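Local coordinates for protein BIFUNCTIONAL PROTEIN Proline utilization A (PutA) (Corynebacterium freiburgense, PDB 5UX5) that probably catalyses both oxidative steps from proline to glutamate, using a FAD-dependent proline dehydrogenase module and an NAD-dependent aldehyde dehydrogenase module, at residues 1005-1010 with 1029-1034; 1013-1018 with 1038-1043. One frame throughout, in Å; residues are numbered along the deposited sequence.

Contact 1: residues 1005-1010 with 1029-1034; sequences ETHEWF and YEWAAL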
loop_
_atom_site.group_PDB
_atom_site.type_symbol
_atom_site.label_atom_id
_atom_site.label_comp_id
_atom_site.label_asym_id
_atom_site.label_seq_id
_atom_site.Cartn_x
_atom_site.Cartn_y
_atom_site.Cartn_z
ATOM N N GLU A 1005 -39.285 -2.663 -24.575
ATOM C CA GLU A 1005 -39.989 -3.683 -25.339
ATOM C C GLU A 1005 -39.006 -4.712 -25.902
ATOM O O GLU A 1005 -37.780 -4.561 -25.814
ATOM C CB GLU A 1005 -40.778 -3.027 -26.474
ATOM C CG GLU A 1005 -41.775 -1.970 -26.021
ATOM C CD GLU A 1005 -43.223 -2.447 -26.139
ATOM O OE1 GLU A 1005 -43.741 -3.070 -25.176
ATOM O OE2 GLU A 1005 -43.830 -2.207 -27.209
ATOM N N THR A 1006 -39.557 -5.779 -26.483
ATOM C CA THR A 1006 -38.720 -6.703 -27.234
ATOM C C THR A 1006 -38.196 -5.984 -28.470
ATOM O O THR A 1006 -38.924 -5.221 -29.115
ATOM C CB THR A 1006 -39.504 -7.950 -27.665
ATOM O OG1 THR A 1006 -40.405 -8.358 -26.627
ATOM C CG2 THR A 1006 -38.557 -9.103 -27.972
ATOM N N HIS A 1007 -36.930 -6.245 -28.800
ATOM C CA HIS A 1007 -36.248 -5.666 -29.957
ATOM C C HIS A 1007 -35.953 -4.177 -29.794
ATOM O O HIS A 1007 -35.261 -3.598 -30.635
ATOM C CB HIS A 1007 -37.045 -5.921 -31.250
ATOM C CG HIS A 1007 -37.124 -7.372 -31.623
ATOM N ND1 HIS A 1007 -38.125 -8.205 -31.168
ATOM C CD2 HIS A 1007 -36.306 -8.144 -32.382
ATOM C CE1 HIS A 1007 -37.924 -9.425 -31.636
ATOM N NE2 HIS A 1007 -36.829 -9.414 -32.378
ATOM N N GLU A 1008 -36.432 -3.545 -28.724
ATOM C CA GLU A 1008 -35.941 -2.206 -28.418
ATOM C C GLU A 1008 -34.508 -2.282 -27.869
ATOM O O GLU A 1008 -34.211 -3.074 -26.969
ATOM C CB GLU A 1008 -36.880 -1.494 -27.437
ATOM C CG GLU A 1008 -36.606 0.035 -27.273
ATOM C CD GLU A 1008 -37.533 0.733 -26.248
ATOM O OE1 GLU A 1008 -38.611 0.189 -25.906
ATOM O OE2 GLU A 1008 -37.168 1.832 -25.777
ATOM N N TRP A 1009 -33.612 -1.502 -28.461
ATOM C CA TRP A 1009 -32.213 -1.433 -28.068
ATOM C C TRP A 1009 -32.047 -0.812 -26.675
ATOM O O TRP A 1009 -32.866 -0.006 -26.206
ATOM C CB TRP A 1009 -31.452 -0.605 -29.098
ATOM C CG TRP A 1009 -29.997 -0.279 -28.831
ATOM C CD1 TRP A 1009 -28.914 -0.920 -29.347
ATOM C CD2 TRP A 1009 -29.474 0.813 -28.043
ATOM N NE1 TRP A 1009 -27.748 -0.318 -28.922
ATOM C CE2 TRP A 1009 -28.061 0.751 -28.125
ATOM C CE3 TRP A 1009 -30.062 1.827 -27.267
ATOM C CZ2 TRP A 1009 -27.222 1.659 -27.459
ATOM C CZ3 TRP A 1009 -29.226 2.728 -26.594
ATOM C CH2 TRP A 1009 -27.817 2.634 -26.702
ATOM N N PHE A 1010 -30.936 -1.162 -26.030
ATOM C CA PHE A 1010 -30.545 -0.589 -24.750
ATOM C C PHE A 1010 -29.021 -0.582 -24.686
ATOM O O PHE A 1010 -28.376 -1.430 -25.313
ATOM C CB PHE A 1010 -31.149 -1.362 -23.562
ATOM C CG PHE A 1010 -30.982 -2.854 -23.650
ATOM C CD1 PHE A 1010 -29.839 -3.475 -23.161
ATOM C CD2 PHE A 1010 -31.973 -3.649 -24.222
ATOM C CE1 PHE A 1010 -29.686 -4.860 -23.232
ATOM C CE2 PHE A 1010 -31.820 -5.040 -24.299
ATOM C CZ PHE A 1010 -30.674 -5.640 -23.800
ATOM N N TYR A 1029 -32.518 -11.258 -23.217
ATOM C CA TYR A 1029 -31.398 -11.970 -22.600
ATOM C C TYR A 1029 -30.217 -12.080 -23.568
ATOM O O TYR A 1029 -29.066 -11.838 -23.189
ATOM C CB TYR A 1029 -31.834 -13.367 -22.146
ATOM C CG TYR A 1029 -32.639 -13.461 -20.867
ATOM C CD1 TYR A 1029 -32.069 -13.157 -19.630
ATOM C CD2 TYR A 1029 -33.978 -13.884 -20.886
ATOM C CE1 TYR A 1029 -32.808 -13.265 -18.444
ATOM C CE2 TYR A 1029 -34.728 -13.983 -19.709
ATOM C CZ TYR A 1029 -34.130 -13.673 -18.497
ATOM O OH TYR A 1029 -34.843 -13.771 -17.330
ATOM N N GLU A 1030 -30.488 -12.448 -24.828
ATOM C CA GLU A 1030 -29.414 -12.630 -25.809
ATOM C C GLU A 1030 -28.699 -11.331 -26.093
ATOM O O GLU A 1030 -27.480 -11.318 -26.319
ATOM C CB GLU A 1030 -29.953 -13.187 -27.113
ATOM C CG GLU A 1030 -30.319 -14.634 -27.060
ATOM C CD GLU A 1030 -31.171 -15.058 -28.248
ATOM O OE1 GLU A 1030 -31.665 -14.166 -28.979
ATOM O OE2 GLU A 1030 -31.330 -16.280 -28.462
ATOM N N TRP A 1031 -29.441 -10.229 -26.119
ATOM C CA TRP A 1031 -28.787 -8.957 -26.366
ATOM C C TRP A 1031 -27.988 -8.525 -25.157
ATOM O O TRP A 1031 -26.870 -8.030 -25.303
ATOM C CB TRP A 1031 -29.802 -7.892 -26.742
ATOM C CG TRP A 1031 -30.386 -8.093 -28.102
ATOM C CD1 TRP A 1031 -30.226 -9.177 -28.913
ATOM C CD2 TRP A 1031 -31.204 -7.166 -28.821
ATOM N NE1 TRP A 1031 -30.907 -8.990 -30.092
ATOM C CE2 TRP A 1031 -31.513 -7.759 -30.063
ATOM C CE3 TRP A 1031 -31.710 -5.893 -28.535
ATOM C CZ2 TRP A 1031 -32.300 -7.118 -31.021
ATOM C CZ3 TRP A 1031 -32.483 -5.259 -29.479
ATOM C CH2 TRP A 1031 -32.774 -5.872 -30.710
ATOM N N ALA A 1032 -28.531 -8.747 -23.955
ATOM C CA ALA A 1032 -27.809 -8.422 -22.724
ATOM C C ALA A 1032 -26.489 -9.170 -22.643
ATOM O O ALA A 1032 -25.506 -8.638 -22.121
ATOM C CB ALA A 1032 -28.664 -8.723 -21.491
ATOM N N ALA A 1033 -26.457 -10.419 -23.124
ATOM C CA ALA A 1033 -25.226 -11.201 -23.080
ATOM C C ALA A 1033 -24.179 -10.640 -24.022
ATOM O O ALA A 1033 -22.982 -10.716 -23.724
ATOM C CB ALA A 1033 -25.496 -12.660 -23.418
ATOM N N LEU A 1034 -24.612 -10.042 -25.137
ATOM C CA LEU A 1034 -23.674 -9.451 -26.082
ATOM C C LEU A 1034 -23.072 -8.159 -25.549
ATOM O O LEU A 1034 -21.875 -7.928 -25.714
ATOM C CB LEU A 1034 -24.370 -9.188 -27.406
ATOM C CG LEU A 1034 -24.659 -10.440 -28.221
ATOM C CD1 LEU A 1034 -25.627 -10.126 -29.354
ATOM C CD2 LEU A 1034 -23.368 -10.978 -28.735
#

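Contact 2: residues 1013-1018 with 1038-1043; sequences HSRIRA and VVIDGP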
loop_
_atom_site.group_PDB
_atom_site.type_symbol
_atom_site.label_atom_id
_atom_site.label_comp_id
_atom_site.label_asym_id
_atom_site.label_seq_id
_atom_site.Cartn_x
_atom_site.Cartn_y
_atom_site.Cartn_z
ATOM N N HIS A 1013 -24.078 -2.471 -20.675
ATOM C CA HIS A 1013 -23.971 -2.454 -19.214
ATOM C C HIS A 1013 -25.216 -1.913 -18.515
ATOM O O HIS A 1013 -25.150 -1.478 -17.357
ATOM C CB HIS A 1013 -22.719 -1.692 -18.776
ATOM C CG HIS A 1013 -21.523 -2.068 -19.582
ATOM N ND1 HIS A 1013 -20.929 -1.208 -20.483
ATOM C CD2 HIS A 1013 -20.887 -3.259 -19.718
ATOM C CE1 HIS A 1013 -19.939 -1.831 -21.097
ATOM N NE2 HIS A 1013 -19.905 -3.082 -20.664
ATOM N N SER A 1014 -26.361 -1.982 -19.180
ATOM C CA SER A 1014 -27.614 -1.591 -18.568
ATOM C C SER A 1014 -28.062 -2.626 -17.541
ATOM O O SER A 1014 -27.652 -3.793 -17.558
ATOM C CB SER A 1014 -28.689 -1.414 -19.638
ATOM O OG SER A 1014 -28.260 -0.482 -20.588
ATOM N N ARG A 1015 -28.929 -2.181 -16.645
ATOM C CA ARG A 1015 -29.643 -3.065 -15.740
ATOM C C ARG A 1015 -31.102 -3.084 -16.174
ATOM O O ARG A 1015 -31.692 -2.024 -16.408
ATOM C CB ARG A 1015 -29.521 -2.590 -14.282
ATOM C CG ARG A 1015 -28.189 -2.806 -13.575
ATOM C CD ARG A 1015 -28.240 -2.255 -12.173
ATOM N NE ARG A 1015 -26.953 -2.275 -11.487
ATOM C CZ ARG A 1015 -26.738 -1.731 -10.287
ATOM N NH1 ARG A 1015 -27.713 -1.109 -9.643
ATOM N NH2 ARG A 1015 -25.544 -1.793 -9.723
ATOM N N ILE A 1016 -31.678 -4.276 -16.309
ATOM C CA ILE A 1016 -33.038 -4.435 -16.811
ATOM C C ILE A 1016 -33.825 -5.184 -15.754
ATOM O O ILE A 1016 -33.476 -6.323 -15.418
ATOM C CB ILE A 1016 -33.071 -5.173 -18.155
ATOM C CG1 ILE A 1016 -32.261 -4.415 -19.192
ATOM C CG2 ILE A 1016 -34.429 -5.285 -18.645
ATOM C CD1 ILE A 1016 -31.652 -5.327 -20.227
ATOM N N ARG A 1017 -34.847 -4.523 -15.186
ATOM C CA ARG A 1017 -35.689 -5.130 -14.155
ATOM C C ARG A 1017 -36.908 -5.787 -14.794
ATOM O O ARG A 1017 -37.606 -5.166 -15.603
ATOM C CB ARG A 1017 -36.141 -4.094 -13.125
ATOM C CG ARG A 1017 -36.731 -4.688 -11.850
ATOM C CD ARG A 1017 -35.666 -5.440 -11.075
ATOM N NE ARG A 1017 -36.113 -5.921 -9.762
ATOM C CZ ARG A 1017 -36.595 -7.137 -9.516
ATOM N NH1 ARG A 1017 -36.724 -8.033 -10.484
ATOM N NH2 ARG A 1017 -36.954 -7.461 -8.283
ATOM N N ALA A 1018 -37.163 -7.041 -14.420
ATOM C CA ALA A 1018 -38.300 -7.800 -14.919
ATOM C C ALA A 1018 -39.468 -7.653 -13.956
ATOM O O ALA A 1018 -39.322 -7.881 -12.746
ATOM C CB ALA A 1018 -37.958 -9.277 -15.067
ATOM N N VAL A 1038 -27.511 -6.714 -17.565
ATOM C CA VAL A 1038 -27.990 -7.732 -16.640
ATOM C C VAL A 1038 -29.506 -7.639 -16.509
ATOM O O VAL A 1038 -30.062 -6.573 -16.221
ATOM C CB VAL A 1038 -27.290 -7.622 -15.262
ATOM C CG1 VAL A 1038 -27.493 -6.259 -14.646
ATOM C CG2 VAL A 1038 -27.780 -8.708 -14.328
ATOM N N VAL A 1039 -30.170 -8.753 -16.756
ATOM C CA VAL A 1039 -31.610 -8.849 -16.640
ATOM C C VAL A 1039 -31.886 -9.331 -15.221
ATOM O O VAL A 1039 -31.560 -10.469 -14.885
ATOM C CB VAL A 1039 -32.180 -9.814 -17.691
ATOM C CG1 VAL A 1039 -33.660 -10.045 -17.489
ATOM C CG2 VAL A 1039 -31.903 -9.309 -19.092
ATOM N N ILE A 1040 -32.452 -8.461 -14.384
ATOM C CA ILE A 1040 -32.792 -8.781 -12.998
ATOM C C ILE A 1040 -34.197 -9.388 -13.009
ATOM O O ILE A 1040 -35.204 -8.678 -13.142
ATOM C CB ILE A 1040 -32.707 -7.533 -12.118
ATOM C CG1 ILE A 1040 -31.305 -6.908 -12.268
ATOM C CG2 ILE A 1040 -33.078 -7.847 -10.694
ATOM C CD1 ILE A 1040 -31.201 -5.432 -11.848
ATOM N N ASP A 1041 -34.277 -10.713 -12.902
ATOM C CA ASP A 1041 -35.524 -11.390 -13.232
ATOM C C ASP A 1041 -36.142 -12.132 -12.048
ATOM O O ASP A 1041 -37.051 -12.955 -12.251
ATOM C CB ASP A 1041 -35.336 -12.343 -14.425
ATOM C CG ASP A 1041 -34.302 -13.441 -14.173
ATOM O OD1 ASP A 1041 -33.906 -13.706 -13.004
ATOM O OD2 ASP A 1041 -33.933 -14.094 -15.171
ATOM N N GLY A 1042 -35.678 -11.885 -10.834
ATOM C CA GLY A 1042 -36.341 -12.419 -9.666
ATOM C C GLY A 1042 -37.591 -11.637 -9.331
ATOM O O GLY A 1042 -37.864 -10.552 -9.885
ATOM N N PRO A 1043 -38.360 -12.161 -8.371
ATOM C CA PRO A 1043 -39.564 -11.443 -7.914
ATOM C C PRO A 1043 -39.209 -10.085 -7.333
ATOM O O PRO A 1043 -38.142 -9.887 -6.750
ATOM C CB PRO A 1043 -40.163 -12.358 -6.838
ATOM C CG PRO A 1043 -39.128 -13.421 -6.559
ATOM C CD PRO A 1043 -37.912 -13.178 -7.415
#

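Contact 1: residues 1005-1010 with 1029-1034
The indole of Trp-1031 meets residues 1005-1010 mainly with the rim of its six-membered ring. The carbonyl O of His-1007 lies near the ring plane, at the rim between CZ3 and CH2 and 3.4 Å from Trp-1031 CH2, and the backbone N of Trp-1009 also lies at the edge. Glu-1008 O approaches obliquely, 3.7 Å from Trp-1031 CZ3. The imidazole of His-1007 stands almost perpendicular to this ring (88°), their centroids 6.0 Å apart. Phe-1010 receives the helix backbone at its own edge, where Ala-1032 N sits 3.8 Å from Phe-1010 CZ; that same CZ also touches Trp-1031 CB, and the ring packs on Ile-1028 and Asn-1035 of the same helix.

With CG of Trp-1031 anti to its carbonyl carbon (chi1 -71°), the indole leaves the helix toward the loop. No hydrogen bond joins the segments, and the contact is made by packing. The facing backbone is shaped by a type II turn, Glu-1005 to Glu-1008, across which Glu-1005 N donates to Glu-1008 OE1. The arrangement is that of an inter-strand loop folded onto a helix flanking an α/β sheet.

Contact 2: residues 1013-1018 with 1038-1043
Arg-1017 reaches Ile-1040 and the chain beyond it by two turns of its side chain: CG lies anti to the backbone N (chi1 -166°), and a bend at the next torsion (chi2 66°) swings the guanidinium toward residues 1040-1043. Crossing Ile-1040 at about a right angle, the arginine sets its CD 3.6 Å from Ile-1040 CG2, and that methyl lies over one face of the guanidinium.

The polar end is then gripped by three carbonyls. Arg-1017 NH1 donates to Gly-1042 O at 2.8 Å, nearly straight (176°) and within the guanidinium plane. A more bent bond of 3.1 Å runs from Arg-1017 NH1 to Ile-1040 O, meeting that oxygen from above its carbonyl plane. Arg-1017 NH2 binds Pro-1043 O, also 3.1 Å away, and forms a salt bridge with Glu-1051 besides. Such a spread of partners should fix the rotation of the group and steady the chain leaving strand 1038-1040.

Ile-1040 O has a second donor, Ala-1018 N at 2.9 Å, which belongs to the regular strand pairing. There Ile-1016 bonds through its N to Val-1038 O and through its O to Ile-1040 N, while Ser-1014 O accepts from Val-1038 N. On the sheet face of Arg-1017, Arg-1015 and Val-1038 lie side by side, Arg-1015 CG being 3.7 Å from Val-1038 CG1; the far end of Arg-1015 binds Leu-1056 O. On the other face, Ile-1016 CD1 meets Val-1039 CG2 at 4.1 Å, and both residues also touch Ile-1028 of helix 1026-1035.

These are neighbouring parallel strands of a β-α-β unit, consistent with the Rossmann-like C-terminal domain of the larger PutA proteins.

Overall arrangement
Contacts 1 and 2 illustrate how one β-α-β unit is held together by strand pairing and by packing on its helix. Their centres are 11 Å apart and their segments alternate along the chain: loop 1005-1010, strand 1015-1018, helix 1026-1035, strand 1038-1040. Contact 2 pairs the two strands, and contact 1 lays the preceding loop on the helix that connects them. The two merge where Phe-1010 packs on Ile-1016 and where Tyr-1029 and Ala-1032 press on Val-1039; a probable hydrogen bond links Tyr-1029 to Asp-1041. Strand 965-980 continues the sheet beyond 1015-1018. Both contacts thus build the same peripheral C-terminal region, their centres about 41 and 37 Å from the chain's centre.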